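Local coordinates for protein inositol 2-dehydrogenase/D-chiro-inositol 3-dehydrogenase (Lactobacillus casei, PDB 4MIY) that oxidises myo-inositol and D-chiro-inositol to their keto forms with NAD as cofactor, working as an oxidoreductase of the Rossmann-fold type, at residues 131-136 with 249-254. Residues are numbered along the deposited sequence; the frame is centred on the assembly and turned at random.
Sequences QGIRAL and LQLPNY
Leu-136 and Leu-251 carry this contact between the start of helix 131-141 and the end of strand 248-250 with the loop that follows. CD1 of Leu-136 lies over the backbone where the strand ends, 3.6 Å from C of Gln-250 and 3.7 Å from N of Leu-251. Its CG sits 4.1 Å from CB of Leu-249, and these two leucine side chains pass each other in opposite directions. With CG anti to the backbone N (chi1 -173°), the side chain of Leu-136 is turned toward 249-251. Leu-251 brings the end of its side chain to the helix. Its CD2 lies 3.5 Å from O of Gly-132 and also touches CD1 of Leu-136 at 4.2 Å. Its CD1 meets CG1 of Ile-133 at an angle, 4.2 Å away. The Gly-132 oxygen accepts the backbone N-H of Leu-136 at 3.1 Å, as in a regular helix, so the methyl only lies against it.

Asp-130 OD2 accepts a hydrogen bond from N of Ile-133 in the first helical turn. Trp-183 and Leu-184 of helix 168-185 pack on Ile-133 and Leu-136, respectively. Backbone hydrogen bonds join Leu-249 to Val-242 and Leu-251 to Leu-240, both on strand 237-244. Leu-249 and Gln-250 also pair antiparallel with a strand of a second subunit.

The helix thus packs on the outermost strand of the chain's mixed sheet, in the C-terminal alpha/beta domain of a probable Gfo/Idh/MocA family member. Methyl groups of branched side chains meet side chains and backbone, so the fit rests on shape and buried hydrocarbon.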
loop_
_atom_site.group_PDB
_atom_site.type_symbol
_atom_site.label_atom_id
_atom_site.label_comp_id
_atom_site.label_asym_id
_atom_site.label_seq_id
_atom_site.Cartn_x
_atom_site.Cartn_y
_atom_site.Cartn_z
ATOM N N GLN A 131 -18.480 2.263 6.858
ATOM C CA GLN A 131 -17.466 2.702 7.793
ATOM C C GLN A 131 -16.370 3.544 7.169
ATOM O O GLN A 131 -15.977 4.519 7.733
ATOM C CB GLN A 131 -16.903 1.522 8.576
ATOM C CG GLN A 131 -17.918 1.011 9.562
ATOM C CD GLN A 131 -17.472 -0.127 10.442
ATOM O OE1 GLN A 131 -16.305 -0.316 10.689
ATOM N NE2 GLN A 131 -18.428 -0.847 10.969
ATOM N N GLY A 132 -15.909 3.150 6.005
ATOM C CA GLY A 132 -14.860 3.885 5.342
ATOM C C GLY A 132 -15.257 5.246 4.821
ATOM O O GLY A 132 -14.566 6.186 4.972
ATOM N N ILE A 133 -16.421 5.308 4.212
ATOM C CA ILE A 133 -16.904 6.552 3.686
ATOM C C ILE A 133 -17.196 7.504 4.829
ATOM O O ILE A 133 -16.863 8.639 4.763
ATOM C CB ILE A 133 -18.144 6.307 2.802
ATOM C CG1 ILE A 133 -17.721 5.570 1.538
ATOM C CG2 ILE A 133 -18.797 7.593 2.442
ATOM C CD1 ILE A 133 -18.854 5.033 0.716
ATOM N N ARG A 134 -17.754 6.984 5.903
ATOM C CA ARG A 134 -18.033 7.780 7.071
ATOM C C ARG A 134 -16.763 8.322 7.697
ATOM O O ARG A 134 -16.690 9.466 8.093
ATOM C CB ARG A 134 -18.827 6.947 8.078
ATOM C CG ARG A 134 -19.671 7.744 9.007
ATOM C CD ARG A 134 -20.702 6.925 9.849
ATOM N NE ARG A 134 -22.054 6.951 9.285
ATOM C CZ ARG A 134 -22.842 8.034 9.165
ATOM N NH1 ARG A 134 -22.450 9.233 9.565
ATOM N NH2 ARG A 134 -24.022 7.909 8.624
ATOM N N ALA A 135 -15.737 7.493 7.744
ATOM C CA ALA A 135 -14.485 7.914 8.343
ATOM C C ALA A 135 -13.787 8.981 7.522
ATOM O O ALA A 135 -13.187 9.856 8.054
ATOM C CB ALA A 135 -13.573 6.740 8.573
ATOM N N LEU A 136 -13.905 8.896 6.224
ATOM C CA LEU A 136 -13.361 9.930 5.389
ATOM C C LEU A 136 -14.090 11.268 5.594
ATOM O O LEU A 136 -13.471 12.267 5.712
ATOM C CB LEU A 136 -13.343 9.484 3.923
ATOM C CG LEU A 136 -12.654 10.395 2.911
ATOM C CD1 LEU A 136 -12.173 9.607 1.774
ATOM C CD2 LEU A 136 -13.549 11.493 2.406
ATOM N N LEU A 249 -7.601 13.448 0.765
ATOM C CA LEU A 249 -8.095 12.272 1.459
ATOM C C LEU A 249 -8.659 11.280 0.491
ATOM O O LEU A 249 -9.346 11.639 -0.391
ATOM C CB LEU A 249 -9.198 12.644 2.465
ATOM C CG LEU A 249 -8.766 13.398 3.716
ATOM C CD1 LEU A 249 -9.900 14.213 4.369
ATOM C CD2 LEU A 249 -8.155 12.461 4.701
ATOM N N GLN A 250 -8.352 10.010 0.680
ATOM C CA GLN A 250 -8.975 8.992 -0.138
ATOM C C GLN A 250 -9.318 7.726 0.634
ATOM O O GLN A 250 -8.758 7.447 1.650
ATOM C CB GLN A 250 -8.163 8.691 -1.396
ATOM C CG GLN A 250 -6.942 7.902 -1.217
ATOM C CD GLN A 250 -6.190 7.663 -2.552
ATOM O OE1 GLN A 250 -5.836 8.584 -3.234
ATOM N NE2 GLN A 250 -6.006 6.429 -2.897
ATOM N N LEU A 251 -10.249 6.973 0.105
ATOM C CA LEU A 251 -10.600 5.710 0.704
ATOM C C LEU A 251 -9.459 4.728 0.599
ATOM O O LEU A 251 -8.776 4.709 -0.371
ATOM C CB LEU A 251 -11.771 5.114 0.000
ATOM C CG LEU A 251 -13.092 5.759 0.298
ATOM C CD1 LEU A 251 -14.143 5.028 -0.516
ATOM C CD2 LEU A 251 -13.451 5.620 1.748
ATOM N N PRO A 252 -9.260 3.918 1.633
ATOM C CA PRO A 252 -8.179 2.965 1.675
ATOM C C PRO A 252 -8.450 1.766 0.806
ATOM O O PRO A 252 -9.500 1.584 0.237
ATOM C CB PRO A 252 -8.188 2.522 3.121
ATOM C CG PRO A 252 -9.463 2.691 3.539
ATOM C CD PRO A 252 -9.997 3.900 2.885
ATOM N N ASN A 253 -7.430 0.934 0.735
ATOM C CA ASN A 253 -7.538 -0.394 0.149
ATOM C C ASN A 253 -8.659 -1.156 0.846
ATOM O O ASN A 253 -8.705 -1.192 2.052
ATOM C CB ASN A 253 -6.217 -1.173 0.360
ATOM C CG ASN A 253 -5.090 -0.744 -0.600
ATOM O OD1 ASN A 253 -5.324 -0.028 -1.552
ATOM N ND2 ASN A 253 -3.877 -1.250 -0.372
ATOM N N TYR A 254 -9.579 -1.707 0.080
ATOM C CA TYR A 254 -10.676 -2.481 0.655
ATOM C C TYR A 254 -10.375 -3.974 0.630
ATOM O O TYR A 254 -9.856 -4.455 -0.334
ATOM C CB TYR A 254 -11.970 -2.249 -0.113
ATOM C CG TYR A 254 -13.141 -2.878 0.565
ATOM C CD1 TYR A 254 -13.752 -2.269 1.634
ATOM C CD2 TYR A 254 -13.623 -4.102 0.171
ATOM C CE1 TYR A 254 -14.781 -2.854 2.264
ATOM C CE2 TYR A 254 -14.660 -4.681 0.806
ATOM C CZ TYR A 254 -15.234 -4.056 1.854
ATOM O OH TYR A 254 -16.269 -4.613 2.503
#